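Local coordinates for BPT4 GENE 59 helicase assembly protein (Enterobacteria phage T4, PDB 1C1K) that loads the replicative DNA helicase onto fork DNA covered by single-stranded DNA-binding protein and coordinates leading- and lagging-strand synthesis in phage T4 replication, at residues Leu4-Gly9 / Glu70-Phe75; Ser18-Tyr23 / Asp47-Lys52; Lys107-Lys112 / Ser157-Ile162; Ile162-Phe167 / Asn206-Thr211. One frame throughout, in Å; residues are numbered along the deposited sequence.

Contact 1 of 4, residues Leu4-Gly9 / Glu70-Phe75; sequences LRMPAG and ELALIF
The pyrrolidine ring of P7 turns its CG–CD bond to the methyl of A72, with CD 4.0 Å and CG 4.1 Å from A72 CB, while W41 also lies against this proline. Being already rigid, the ring has little side-chain freedom to lose on packing here. Beside it, M6 reaches the same methyl with the end of its chain: M6 CE is 3.7 Å from A72 CB. The small alanine lets both residues of the incoming chain settle close to the helix backbone. This is an extended segment laid over one face of helix 68-81 in the largely helical N-terminal part of the protein; it has just left strand 2-4, whose neighbour R5 still exchanges backbone hydrogen bonds with I196. M6 bends at its second and third torsions (chi2 -81°, chi3 -66°), a fold of the chain that brings the sulfur and methyl over to L73, and the two side chains cross nearly at right angles. M6 SD lies 3.9 Å from L73 CD2, and M6 CE lies 4.0 Å from L73 CG. The unbranched, flexible thioether can bend so that both SD and CE meet the leucine branch. L73 also touches Y99 of helix 95-107, whereas L71 and F75, also on helix 68-81, pack on helix 16-30.

Contact 2 of 4, residues Ser18-Tyr23 / Asp47-Lys52; sequences SVYKLY and DAAYQK
Two tyrosine rings, Y20 and Y50, make almost the whole of this contact. Y50 CD1 lies 3.4 Å above one face of the Y20 ring, displaced toward its rim, and is 3.4 Å from Y20 CD2. The rings meet obliquely, planes at 46° and centroids 4.9 Å apart. The side chains run past each other in opposite directions, and Y20 CE2 comes 3.6 Å from Y50 CB. Further out, the phenol end of Y20 reaches the other helix itself: its OH is 4.3 Å from A49 CB, where a small residue lets the long ring approach the backbone. Both tyrosines hold CG anti to the backbone N (chi1 163° for Y20, 166° for Y50), an extended setting that carries each ring out from its helix toward the other. The short helix 47-52 packs through this ring pair on helix 16-30, in the N-terminal helical region, far from the centre of the chain. Around this pair, F59 of helix 56-65 meets Y20 edge-to-face, R53 also touches Y20, and K56 lies against Y50. A second tie between the two helices is the salt bridge of D47 OD2 with K17 NZ, and S46 OG bonds to the N of A49 in the first turn of helix 47-52.

Contact 3 of 4, residues Lys107-Lys112 / Ser157-Ile162; sequences KQIKFK and SFETFI
The first turns of two helices, 109-126 and 158-168, meet here, with K112 and I109 of one against S157, E159 and T160 of the other. S157 is the N-cap of its helix: its OG takes the N-H of T160 at 3.2 Å, with an angle of 157° at the hydrogen. A chi1 of 68° turns OG back over the helix start, toward that N-H. K112 CE passes 3.9 Å from S157 CB, the last methylene of the lysine lying against the serine, while NZ goes on to a salt bridge with D116. The tightest approach is apolar, I109 CD1 to E159 CB at 3.4 Å, and the chi2 of I109 (143°) departs from a staggered value, which suggests mild strain. The isoleucine methyl packs on the CB and CG methylenes of a buried glutamate, whose OE2 is held by the hydroxyls of Y193 and Y102. Between the helices a water donates to I109 O at 3.2 Å and to T160 OG1 at 2.9 Å, joining a carbonyl to a hydroxyl that also bonds D116. The carboxylate of D116 is shared further with the N of S157, so one acidic residue of helix 109-126 grips the opening turn of helix 158-168. Serine at the N-cap, accepting from the third residue after it, is the classic helix N-terminal cap.

Contact 4 of 4, residues Ile162-Phe167 / Asn206-Thr211; sequences ILLDSF and NVFIET
Aromatic and aliphatic packing comes first: F208 receives F167 over one face of its ring and L164 obliquely. F167 CZ is 3.5 Å from F208 CB, and F167 CE1 lies over the F208 face at 3.8 Å from F208 CD2. F208 CD1 in turn sits at the edge of the F167 ring, in its plane. With planes at 55° and centroids 5.2 Å apart, the pair is oblique. L164 crosses F208 nearly at a right angle and presents CD2, 3.6 Å from F208 CE1. The branched leucine and the broad rings fit this joint between helices 158-168 and 201-216 of the C-terminal helical region, and F132 and F136 lie on F208 as well. In F167, chi1 of 58° folds the ring back over its own helix, and L164 O lies 3.7 Å from the plane of the F167 ring, over its centre. The hydroxyls of S166 and T211 bond within their own helices. S166 OG donates to L163 O at 2.7 Å in the carbonyl plane, whereas T211 OG1 donates to V207 O at 2.7 Å from above its plane; the T211 backbone N reaches that oxygen from the opposite face. D165 is held by R194 and I171, and S201 OG bonds to S166 O, a polar link between the same two helices beside this contact. Between these two segments the contact is apolar, so it probably rests on shape and on burial of carbon surface.

From the N terminus, strand 2-4 leads into the segment of contact 1, which closes a long loop when helix 68-81 returns to it. Contact 2 is nested inside that loop, bringing helix 47-52 back to helix 16-30. The two touch where L71 and F75 pack on L22, V19 and Y23. Contacts 3 and 4 follow in series, each closing a loop in the later part of the chain. They share I162 and helix 158-168, binding it to helices 109-126 and 201-216, and K110 also packs on V207. Contacts 2 and 4 lie on opposite sides of the chain's centre, about 39 Å apart between centres.

Contact 1 of 4, residues Leu4-Gly9 / Glu70-Phe75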
loop_
_atom_site.group_PDB
_atom_site.type_symbol
_atom_site.label_atom_id
_atom_site.label_comp_id
_atom_site.label_asym_id
_atom_site.label_seq_id
_atom_site.Cartn_x
_atom_site.Cartn_y
_atom_site.Cartn_z
ATOM N N LEU A 4 8.621 5.673 -2.767
ATOM C CA LEU A 4 7.770 4.975 -3.718
ATOM C C LEU A 4 8.475 4.953 -5.065
ATOM O O LEU A 4 8.991 5.978 -5.518
ATOM C CB LEU A 4 6.438 5.709 -3.878
ATOM C CG LEU A 4 5.264 5.342 -2.978
ATOM C CD1 LEU A 4 4.931 3.869 -3.155
ATOM C CD2 LEU A 4 5.610 5.666 -1.530
ATOM N N ARG A 5 8.517 3.787 -5.695
ATOM C CA ARG A 5 9.120 3.682 -7.013
ATOM C C ARG A 5 8.085 4.338 -7.923
ATOM O O ARG A 5 6.880 4.198 -7.703
ATOM C CB ARG A 5 9.334 2.214 -7.389
ATOM C CG ARG A 5 10.378 1.524 -6.523
ATOM C CD ARG A 5 10.617 0.087 -6.945
ATOM N NE ARG A 5 11.733 -0.496 -6.203
ATOM C CZ ARG A 5 11.599 -1.188 -5.075
ATOM N NH1 ARG A 5 10.396 -1.389 -4.554
ATOM N NH2 ARG A 5 12.670 -1.676 -4.461
ATOM N N MET A 6 8.549 5.070 -8.924
ATOM C CA MET A 6 7.634 5.769 -9.820
ATOM C C MET A 6 7.998 5.612 -11.286
ATOM O O MET A 6 9.138 5.297 -11.627
ATOM C CB MET A 6 7.619 7.265 -9.479
ATOM C CG MET A 6 7.246 7.582 -8.039
ATOM S SD MET A 6 5.462 7.558 -7.800
ATOM C CE MET A 6 5.000 8.922 -8.774
ATOM N N PRO A 7 7.018 5.810 -12.177
ATOM C CA PRO A 7 7.317 5.686 -13.606
ATOM C C PRO A 7 8.350 6.753 -13.977
ATOM O O PRO A 7 8.400 7.809 -13.354
ATOM C CB PRO A 7 5.968 5.927 -14.284
ATOM C CG PRO A 7 5.134 6.625 -13.251
ATOM C CD PRO A 7 5.604 6.126 -11.926
ATOM N N ALA A 8 9.179 6.475 -14.976
ATOM C CA ALA A 8 10.194 7.443 -15.384
ATOM C C ALA A 8 9.540 8.653 -16.058
ATOM O O ALA A 8 8.450 8.543 -16.622
ATOM C CB ALA A 8 11.194 6.789 -16.328
ATOM N N GLY A 9 10.208 9.801 -15.982
ATOM C CA GLY A 9 9.684 11.020 -16.585
ATOM C C GLY A 9 8.405 11.503 -15.925
ATOM O O GLY A 9 7.437 11.860 -16.602
ATOM N N GLU A 70 2.039 12.772 -10.367
ATOM C CA GLU A 70 0.833 13.026 -9.587
ATOM C C GLU A 70 -0.243 11.985 -9.934
ATOM O O GLU A 70 -0.941 11.474 -9.051
ATOM C CB GLU A 70 0.318 14.440 -9.870
ATOM C CG GLU A 70 1.317 15.536 -9.486
ATOM C CD GLU A 70 0.873 16.934 -9.899
ATOM O OE1 GLU A 70 0.543 17.147 -11.089
ATOM O OE2 GLU A 70 0.864 17.832 -9.029
ATOM N N LEU A 71 -0.373 11.670 -11.220
ATOM C CA LEU A 71 -1.356 10.688 -11.663
ATOM C C LEU A 71 -1.045 9.335 -11.022
ATOM O O LEU A 71 -1.939 8.656 -10.526
ATOM C CB LEU A 71 -1.330 10.565 -13.191
ATOM C CG LEU A 71 -1.842 11.792 -13.960
ATOM C CD1 LEU A 71 -1.378 11.735 -15.415
ATOM C CD2 LEU A 71 -3.364 11.846 -13.879
ATOM N N ALA A 72 0.227 8.949 -11.028
ATOM C CA ALA A 72 0.632 7.680 -10.428
ATOM C C ALA A 72 0.242 7.634 -8.950
ATOM O O ALA A 72 -0.299 6.632 -8.471
ATOM C CB ALA A 72 2.137 7.494 -10.572
ATOM N N LEU A 73 0.523 8.718 -8.231
ATOM C CA LEU A 73 0.209 8.803 -6.803
ATOM C C LEU A 73 -1.294 8.743 -6.550
ATOM O O LEU A 73 -1.740 8.117 -5.590
ATOM C CB LEU A 73 0.789 10.091 -6.212
ATOM C CG LEU A 73 2.313 10.123 -6.067
ATOM C CD1 LEU A 73 2.746 11.416 -5.390
ATOM C CD2 LEU A 73 2.770 8.932 -5.259
ATOM N N ILE A 74 -2.072 9.403 -7.407
ATOM C CA ILE A 74 -3.524 9.393 -7.272
ATOM C C ILE A 74 -4.004 7.940 -7.359
ATOM O O ILE A 74 -4.774 7.475 -6.520
ATOM C CB ILE A 74 -4.202 10.206 -8.410
ATOM C CG1 ILE A 74 -4.071 11.707 -8.141
ATOM C CG2 ILE A 74 -5.683 9.835 -8.519
ATOM C CD1 ILE A 74 -4.319 12.572 -9.382
ATOM N N PHE A 75 -3.542 7.214 -8.373
ATOM C CA PHE A 75 -3.972 5.834 -8.538
ATOM C C PHE A 75 -3.423 4.897 -7.477
ATOM O O PHE A 75 -4.166 4.059 -6.967
ATOM C CB PHE A 75 -3.620 5.338 -9.940
ATOM C CG PHE A 75 -4.344 6.081 -11.033
ATOM C CD1 PHE A 75 -3.685 6.437 -12.204
ATOM C CD2 PHE A 75 -5.678 6.462 -10.873
ATOM C CE1 PHE A 75 -4.339 7.165 -13.200
ATOM C CE2 PHE A 75 -6.343 7.189 -11.861
ATOM C CZ PHE A 75 -5.668 7.542 -13.030
#

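Contact 2 of 4, residues Ser18-Tyr23 / Asp47-Lys52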
loop_
_atom_site.group_PDB
_atom_site.type_symbol
_atom_site.label_atom_id
_atom_site.label_comp_id
_atom_site.label_asym_id
_atom_site.label_seq_id
_atom_site.Cartn_x
_atom_site.Cartn_y
_atom_site.Cartn_z
ATOM N N SER A 18 -3.749 7.652 -22.189
ATOM C CA SER A 18 -2.548 7.258 -21.464
ATOM C C SER A 18 -2.819 7.225 -19.965
ATOM O O SER A 18 -2.276 6.373 -19.252
ATOM C CB SER A 18 -1.391 8.214 -21.783
ATOM O OG SER A 18 -1.026 8.102 -23.154
ATOM N N VAL A 19 -3.654 8.145 -19.484
ATOM C CA VAL A 19 -3.999 8.171 -18.065
ATOM C C VAL A 19 -4.782 6.888 -17.764
ATOM O O VAL A 19 -4.578 6.248 -16.731
ATOM C CB VAL A 19 -4.863 9.408 -17.711
ATOM C CG1 VAL A 19 -5.380 9.303 -16.280
ATOM C CG2 VAL A 19 -4.038 10.672 -17.863
ATOM N N TYR A 20 -5.670 6.506 -18.677
ATOM C CA TYR A 20 -6.449 5.292 -18.490
ATOM C C TYR A 20 -5.520 4.078 -18.432
ATOM O O TYR A 20 -5.706 3.197 -17.599
ATOM C CB TYR A 20 -7.452 5.110 -19.629
ATOM C CG TYR A 20 -8.004 3.695 -19.719
ATOM C CD1 TYR A 20 -9.027 3.270 -18.872
ATOM C CD2 TYR A 20 -7.505 2.789 -20.660
ATOM C CE1 TYR A 20 -9.541 1.975 -18.961
ATOM C CE2 TYR A 20 -8.008 1.502 -20.757
ATOM C CZ TYR A 20 -9.027 1.102 -19.907
ATOM O OH TYR A 20 -9.549 -0.173 -20.020
ATOM N N LYS A 21 -4.528 4.038 -19.320
ATOM C CA LYS A 21 -3.569 2.933 -19.358
ATOM C C LYS A 21 -2.791 2.853 -18.051
ATOM O O LYS A 21 -2.538 1.759 -17.531
ATOM C CB LYS A 21 -2.592 3.117 -20.518
ATOM C CG LYS A 21 -3.222 2.912 -21.888
ATOM C CD LYS A 21 -2.175 2.928 -22.984
ATOM C CE LYS A 21 -2.820 2.757 -24.347
ATOM N NZ LYS A 21 -1.910 3.185 -25.451
ATOM N N LEU A 22 -2.396 4.011 -17.527
ATOM C CA LEU A 22 -1.657 4.052 -16.268
ATOM C C LEU A 22 -2.529 3.488 -15.138
ATOM O O LEU A 22 -2.073 2.679 -14.334
ATOM C CB LEU A 22 -1.240 5.488 -15.941
ATOM C CG LEU A 22 -0.460 5.677 -14.632
ATOM C CD1 LEU A 22 0.957 5.126 -14.785
ATOM C CD2 LEU A 22 -0.417 7.163 -14.266
ATOM N N TYR A 23 -3.783 3.919 -15.082
ATOM C CA TYR A 23 -4.697 3.435 -14.059
ATOM C C TYR A 23 -4.859 1.919 -14.150
ATOM O O TYR A 23 -4.762 1.215 -13.142
ATOM C CB TYR A 23 -6.071 4.094 -14.212
ATOM C CG TYR A 23 -7.191 3.307 -13.568
ATOM C CD1 TYR A 23 -7.261 3.155 -12.185
ATOM C CD2 TYR A 23 -8.176 2.703 -14.343
ATOM C CE1 TYR A 23 -8.290 2.418 -11.591
ATOM C CE2 TYR A 23 -9.204 1.966 -13.762
ATOM C CZ TYR A 23 -9.253 1.828 -12.389
ATOM O OH TYR A 23 -10.267 1.092 -11.816
ATOM N N ASP A 47 -7.988 -1.673 -26.734
ATOM C CA ASP A 47 -8.674 -0.441 -27.107
ATOM C C ASP A 47 -10.176 -0.648 -27.043
ATOM O O ASP A 47 -10.920 0.257 -26.669
ATOM C CB ASP A 47 -8.282 0.000 -28.519
ATOM C CG ASP A 47 -8.875 1.354 -28.890
ATOM O OD1 ASP A 47 -9.645 1.427 -29.879
ATOM O OD2 ASP A 47 -8.568 2.345 -28.187
ATOM N N ALA A 48 -10.626 -1.841 -27.415
ATOM C CA ALA A 48 -12.050 -2.143 -27.390
ATOM C C ALA A 48 -12.597 -1.964 -25.970
ATOM O O ALA A 48 -13.692 -1.423 -25.778
ATOM C CB ALA A 48 -12.291 -3.571 -27.879
ATOM N N ALA A 49 -11.832 -2.418 -24.978
ATOM C CA ALA A 49 -12.246 -2.298 -23.583
ATOM C C ALA A 49 -12.301 -0.833 -23.170
ATOM O O ALA A 49 -13.230 -0.413 -22.486
ATOM C CB ALA A 49 -11.283 -3.056 -22.680
ATOM N N TYR A 50 -11.301 -0.061 -23.584
ATOM C CA TYR A 50 -11.263 1.361 -23.253
ATOM C C TYR A 50 -12.454 2.084 -23.884
ATOM O O TYR A 50 -13.125 2.884 -23.230
ATOM C CB TYR A 50 -9.953 1.989 -23.748
ATOM C CG TYR A 50 -9.952 3.509 -23.754
ATOM C CD1 TYR A 50 -9.983 4.233 -22.562
ATOM C CD2 TYR A 50 -9.920 4.218 -24.956
ATOM C CE1 TYR A 50 -9.980 5.628 -22.567
ATOM C CE2 TYR A 50 -9.918 5.608 -24.976
ATOM C CZ TYR A 50 -9.948 6.311 -23.779
ATOM O OH TYR A 50 -9.935 7.690 -23.801
ATOM N N GLN A 51 -12.726 1.797 -25.153
ATOM C CA GLN A 51 -13.838 2.447 -25.832
ATOM C C GLN A 51 -15.182 2.095 -25.204
ATOM O O GLN A 51 -16.124 2.888 -25.245
ATOM C CB GLN A 51 -13.828 2.088 -27.319
ATOM C CG GLN A 51 -12.786 2.872 -28.110
ATOM C CD GLN A 51 -13.130 4.352 -28.219
ATOM O OE1 GLN A 51 -14.304 4.726 -28.262
ATOM N NE2 GLN A 51 -12.107 5.199 -28.265
ATOM N N LYS A 52 -15.269 0.913 -24.608
ATOM C CA LYS A 52 -16.503 0.488 -23.962
ATOM C C LYS A 52 -16.764 1.254 -22.661
ATOM O O LYS A 52 -17.890 1.277 -22.171
ATOM C CB LYS A 52 -16.457 -1.016 -23.663
ATOM C CG LYS A 52 -17.300 -1.859 -24.609
ATOM C CD LYS A 52 -16.906 -3.328 -24.548
ATOM C CE LYS A 52 -17.310 -4.065 -25.818
ATOM N NZ LYS A 52 -16.970 -3.301 -27.060
#

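Contact 3 of 4, residues Lys107-Lys112 / Ser157-Ile162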
loop_
_atom_site.group_PDB
_atom_site.type_symbol
_atom_site.label_atom_id
_atom_site.label_comp_id
_atom_site.label_asym_id
_atom_site.label_seq_id
_atom_site.Cartn_x
_atom_site.Cartn_y
_atom_site.Cartn_z
ATOM N N LYS A 107 3.883 12.216 3.180
ATOM C CA LYS A 107 4.922 13.181 3.515
ATOM C C LYS A 107 5.444 13.039 4.947
ATOM O O LYS A 107 6.545 13.494 5.256
ATOM C CB LYS A 107 4.397 14.602 3.296
ATOM C CG LYS A 107 5.321 15.482 2.470
ATOM C CD LYS A 107 5.012 15.381 0.986
ATOM C CE LYS A 107 3.824 16.248 0.614
ATOM N NZ LYS A 107 2.546 15.576 0.964
ATOM N N GLN A 108 4.660 12.402 5.814
ATOM C CA GLN A 108 5.056 12.219 7.209
ATOM C C GLN A 108 5.147 10.742 7.587
ATOM O O GLN A 108 4.827 10.358 8.712
ATOM C CB GLN A 108 4.055 12.921 8.132
ATOM C CG GLN A 108 2.591 12.690 7.773
ATOM C CD GLN A 108 1.663 13.730 8.393
ATOM O OE1 GLN A 108 2.077 14.523 9.240
ATOM N NE2 GLN A 108 0.402 13.727 7.970
ATOM N N ILE A 109 5.599 9.922 6.645
ATOM C CA ILE A 109 5.713 8.482 6.858
ATOM C C ILE A 109 6.565 8.038 8.054
ATOM O O ILE A 109 6.181 7.119 8.778
ATOM C CB ILE A 109 6.242 7.785 5.574
ATOM C CG1 ILE A 109 6.183 6.267 5.741
ATOM C CG2 ILE A 109 7.662 8.244 5.276
ATOM C CD1 ILE A 109 5.816 5.534 4.471
ATOM N N LYS A 110 7.709 8.677 8.269
ATOM C CA LYS A 110 8.570 8.292 9.382
ATOM C C LYS A 110 7.899 8.557 10.723
ATOM O O LYS A 110 7.949 7.716 11.625
ATOM C CB LYS A 110 9.903 9.036 9.322
ATOM C CG LYS A 110 10.929 8.505 10.309
ATOM C CD LYS A 110 12.211 9.322 10.263
ATOM C CE LYS A 110 13.434 8.445 10.047
ATOM N NZ LYS A 110 13.116 7.223 9.257
ATOM N N PHE A 111 7.277 9.725 10.856
ATOM C CA PHE A 111 6.590 10.079 12.093
ATOM C C PHE A 111 5.413 9.135 12.306
ATOM O O PHE A 111 5.149 8.704 13.428
ATOM C CB PHE A 111 6.096 11.527 12.032
ATOM C CG PHE A 111 7.186 12.554 12.191
ATOM C CD1 PHE A 111 6.962 13.882 11.834
ATOM C CD2 PHE A 111 8.434 12.201 12.708
ATOM C CE1 PHE A 111 7.962 14.848 11.990
ATOM C CE2 PHE A 111 9.441 13.160 12.868
ATOM C CZ PHE A 111 9.203 14.485 12.509
ATOM N N LYS A 112 4.706 8.806 11.229
ATOM C CA LYS A 112 3.572 7.900 11.331
ATOM C C LYS A 112 4.048 6.501 11.719
ATOM O O LYS A 112 3.377 5.804 12.471
ATOM C CB LYS A 112 2.801 7.848 10.006
ATOM C CG LYS A 112 1.857 6.652 9.865
ATOM C CD LYS A 112 0.681 6.718 10.842
ATOM C CE LYS A 112 -0.373 5.670 10.504
ATOM N NZ LYS A 112 -1.385 5.530 11.590
ATOM N N SER A 157 -0.928 1.701 9.405
ATOM C CA SER A 157 -1.039 1.809 7.954
ATOM C C SER A 157 -0.366 0.681 7.181
ATOM O O SER A 157 0.370 -0.136 7.745
ATOM C CB SER A 157 -0.436 3.137 7.504
ATOM O OG SER A 157 0.961 3.123 7.720
ATOM N N PHE A 158 -0.627 0.644 5.879
ATOM C CA PHE A 158 -0.030 -0.361 5.011
ATOM C C PHE A 158 1.471 -0.115 4.958
ATOM O O PHE A 158 2.258 -1.057 4.932
ATOM C CB PHE A 158 -0.605 -0.260 3.593
ATOM C CG PHE A 158 -1.785 -1.157 3.349
ATOM C CD1 PHE A 158 -3.049 -0.802 3.805
ATOM C CD2 PHE A 158 -1.636 -2.350 2.652
ATOM C CE1 PHE A 158 -4.148 -1.621 3.570
ATOM C CE2 PHE A 158 -2.727 -3.175 2.414
ATOM C CZ PHE A 158 -3.986 -2.810 2.873
ATOM N N GLU A 159 1.874 1.154 4.941
ATOM C CA GLU A 159 3.295 1.477 4.881
ATOM C C GLU A 159 4.006 0.969 6.136
ATOM O O GLU A 159 5.123 0.459 6.057
ATOM C CB GLU A 159 3.501 2.991 4.716
ATOM C CG GLU A 159 3.042 3.539 3.359
ATOM C CD GLU A 159 1.553 3.815 3.316
ATOM O OE1 GLU A 159 0.905 3.775 4.383
ATOM O OE2 GLU A 159 1.020 4.073 2.218
ATOM N N THR A 160 3.356 1.107 7.290
ATOM C CA THR A 160 3.940 0.635 8.538
ATOM C C THR A 160 4.063 -0.885 8.492
ATOM O O THR A 160 5.104 -1.436 8.843
ATOM C CB THR A 160 3.082 1.038 9.753
ATOM O OG1 THR A 160 3.308 2.420 10.047
ATOM C CG2 THR A 160 3.448 0.196 10.979
ATOM N N PHE A 161 3.010 -1.555 8.045
ATOM C CA PHE A 161 3.030 -3.012 7.953
ATOM C C PHE A 161 4.185 -3.464 7.057
ATOM O O PHE A 161 4.938 -4.384 7.400
ATOM C CB PHE A 161 1.703 -3.526 7.383
ATOM C CG PHE A 161 1.434 -4.981 7.680
ATOM C CD1 PHE A 161 1.988 -5.984 6.885
ATOM C CD2 PHE A 161 0.624 -5.348 8.757
ATOM C CE1 PHE A 161 1.740 -7.333 7.157
ATOM C CE2 PHE A 161 0.368 -6.695 9.039
ATOM C CZ PHE A 161 0.929 -7.688 8.235
ATOM N N ILE A 162 4.344 -2.808 5.912
ATOM C CA ILE A 162 5.405 -3.186 4.994
ATOM C C ILE A 162 6.778 -2.801 5.534
ATOM O O ILE A 162 7.766 -3.486 5.281
ATOM C CB ILE A 162 5.155 -2.587 3.591
ATOM C CG1 ILE A 162 3.897 -3.228 2.993
ATOM C CG2 ILE A 162 6.342 -2.863 2.670
ATOM C CD1 ILE A 162 3.310 -2.475 1.814
HETATM O O HOH W 1 4.346 4.531 8.308
#

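Contact 4 of 4, residues Ile162-Phe167 / Asn206-Thr211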
loop_
_atom_site.group_PDB
_atom_site.type_symbol
_atom_site.label_atom_id
_atom_site.label_comp_id
_atom_site.label_asym_id
_atom_site.label_seq_id
_atom_site.Cartn_x
_atom_site.Cartn_y
_atom_site.Cartn_z
ATOM N N ILE A 162 4.344 -2.808 5.912
ATOM C CA ILE A 162 5.405 -3.186 4.994
ATOM C C ILE A 162 6.778 -2.801 5.534
ATOM O O ILE A 162 7.766 -3.486 5.281
ATOM C CB ILE A 162 5.155 -2.587 3.591
ATOM C CG1 ILE A 162 3.897 -3.228 2.993
ATOM C CG2 ILE A 162 6.342 -2.863 2.670
ATOM C CD1 ILE A 162 3.310 -2.475 1.814
ATOM N N LEU A 163 6.851 -1.719 6.296
ATOM C CA LEU A 163 8.129 -1.321 6.879
ATOM C C LEU A 163 8.546 -2.380 7.913
ATOM O O LEU A 163 9.703 -2.797 7.956
ATOM C CB LEU A 163 8.006 0.060 7.539
ATOM C CG LEU A 163 8.205 1.257 6.594
ATOM C CD1 LEU A 163 7.646 2.514 7.242
ATOM C CD2 LEU A 163 9.681 1.428 6.268
ATOM N N LEU A 164 7.601 -2.817 8.740
ATOM C CA LEU A 164 7.897 -3.838 9.739
ATOM C C LEU A 164 8.323 -5.120 9.015
ATOM O O LEU A 164 9.281 -5.784 9.408
ATOM C CB LEU A 164 6.659 -4.114 10.600
ATOM C CG LEU A 164 6.212 -3.005 11.561
ATOM C CD1 LEU A 164 4.791 -3.273 12.027
ATOM C CD2 LEU A 164 7.158 -2.942 12.750
ATOM N N ASP A 165 7.606 -5.456 7.950
ATOM C CA ASP A 165 7.902 -6.649 7.166
ATOM C C ASP A 165 9.328 -6.670 6.614
ATOM O O ASP A 165 9.935 -7.741 6.496
ATOM C CB ASP A 165 6.918 -6.765 6.003
ATOM C CG ASP A 165 7.249 -7.921 5.076
ATOM O OD1 ASP A 165 6.876 -9.064 5.415
ATOM O OD2 ASP A 165 7.876 -7.686 4.014
ATOM N N SER A 166 9.862 -5.495 6.285
ATOM C CA SER A 166 11.202 -5.407 5.717
ATOM C C SER A 166 12.281 -6.073 6.563
ATOM O O SER A 166 13.254 -6.593 6.021
ATOM C CB SER A 166 11.569 -3.943 5.415
ATOM O OG SER A 166 11.958 -3.218 6.566
ATOM N N PHE A 167 12.116 -6.075 7.884
ATOM C CA PHE A 167 13.112 -6.723 8.740
ATOM C C PHE A 167 12.534 -7.849 9.594
ATOM O O PHE A 167 13.287 -8.569 10.243
ATOM C CB PHE A 167 13.838 -5.698 9.630
ATOM C CG PHE A 167 12.926 -4.893 10.511
ATOM C CD1 PHE A 167 12.659 -5.300 11.813
ATOM C CD2 PHE A 167 12.329 -3.728 10.037
ATOM C CE1 PHE A 167 11.809 -4.561 12.633
ATOM C CE2 PHE A 167 11.474 -2.977 10.849
ATOM C CZ PHE A 167 11.212 -3.398 12.151
ATOM N N ASN A 206 16.289 0.221 12.706
ATOM C CA ASN A 206 16.860 1.162 13.670
ATOM C C ASN A 206 15.758 1.998 14.311
ATOM O O ASN A 206 15.727 2.176 15.530
ATOM C CB ASN A 206 17.860 2.101 12.986
ATOM C CG ASN A 206 19.141 1.396 12.558
ATOM O OD1 ASN A 206 19.399 0.257 12.940
ATOM N ND2 ASN A 206 19.949 2.081 11.761
ATOM N N VAL A 207 14.851 2.515 13.487
ATOM C CA VAL A 207 13.746 3.328 13.989
ATOM C C VAL A 207 12.885 2.498 14.940
ATOM O O VAL A 207 12.487 2.969 16.007
ATOM C CB VAL A 207 12.874 3.861 12.830
ATOM C CG1 VAL A 207 11.656 4.591 13.378
ATOM C CG2 VAL A 207 13.698 4.801 11.952
ATOM N N PHE A 208 12.611 1.256 14.553
ATOM C CA PHE A 208 11.812 0.353 15.370
ATOM C C PHE A 208 12.450 0.142 16.754
ATOM O O PHE A 208 11.798 0.298 17.783
ATOM C CB PHE A 208 11.669 -0.988 14.645
ATOM C CG PHE A 208 10.833 -1.993 15.376
ATOM C CD1 PHE A 208 9.444 -1.935 15.325
ATOM C CD2 PHE A 208 11.440 -3.020 16.094
ATOM C CE1 PHE A 208 8.668 -2.889 15.977
ATOM C CE2 PHE A 208 10.678 -3.980 16.750
ATOM C CZ PHE A 208 9.289 -3.917 16.692
ATOM N N ILE A 209 13.731 -0.210 16.761
ATOM C CA ILE A 209 14.463 -0.460 18.000
ATOM C C ILE A 209 14.497 0.773 18.902
ATOM O O ILE A 209 14.247 0.682 20.103
ATOM C CB ILE A 209 15.911 -0.934 17.680
ATOM C CG1 ILE A 209 15.855 -2.311 17.013
ATOM C CG2 ILE A 209 16.761 -0.999 18.951
ATOM C CD1 ILE A 209 17.216 -2.868 16.611
ATOM N N GLU A 210 14.791 1.928 18.317
ATOM C CA GLU A 210 14.858 3.171 19.071
ATOM C C GLU A 210 13.493 3.562 19.644
ATOM O O GLU A 210 13.395 4.032 20.779
ATOM C CB GLU A 210 15.379 4.295 18.172
ATOM C CG GLU A 210 16.251 5.319 18.883
ATOM C CD GLU A 210 17.516 4.708 19.460
ATOM O OE1 GLU A 210 17.612 4.606 20.701
ATOM O OE2 GLU A 210 18.414 4.331 18.672
ATOM N N THR A 211 12.438 3.362 18.859
ATOM C CA THR A 211 11.097 3.719 19.299
ATOM C C THR A 211 10.623 2.817 20.435
ATOM O O THR A 211 10.036 3.286 21.414
ATOM C CB THR A 211 10.095 3.653 18.124
ATOM O OG1 THR A 211 10.523 4.540 17.085
ATOM C CG2 THR A 211 8.695 4.075 18.579
#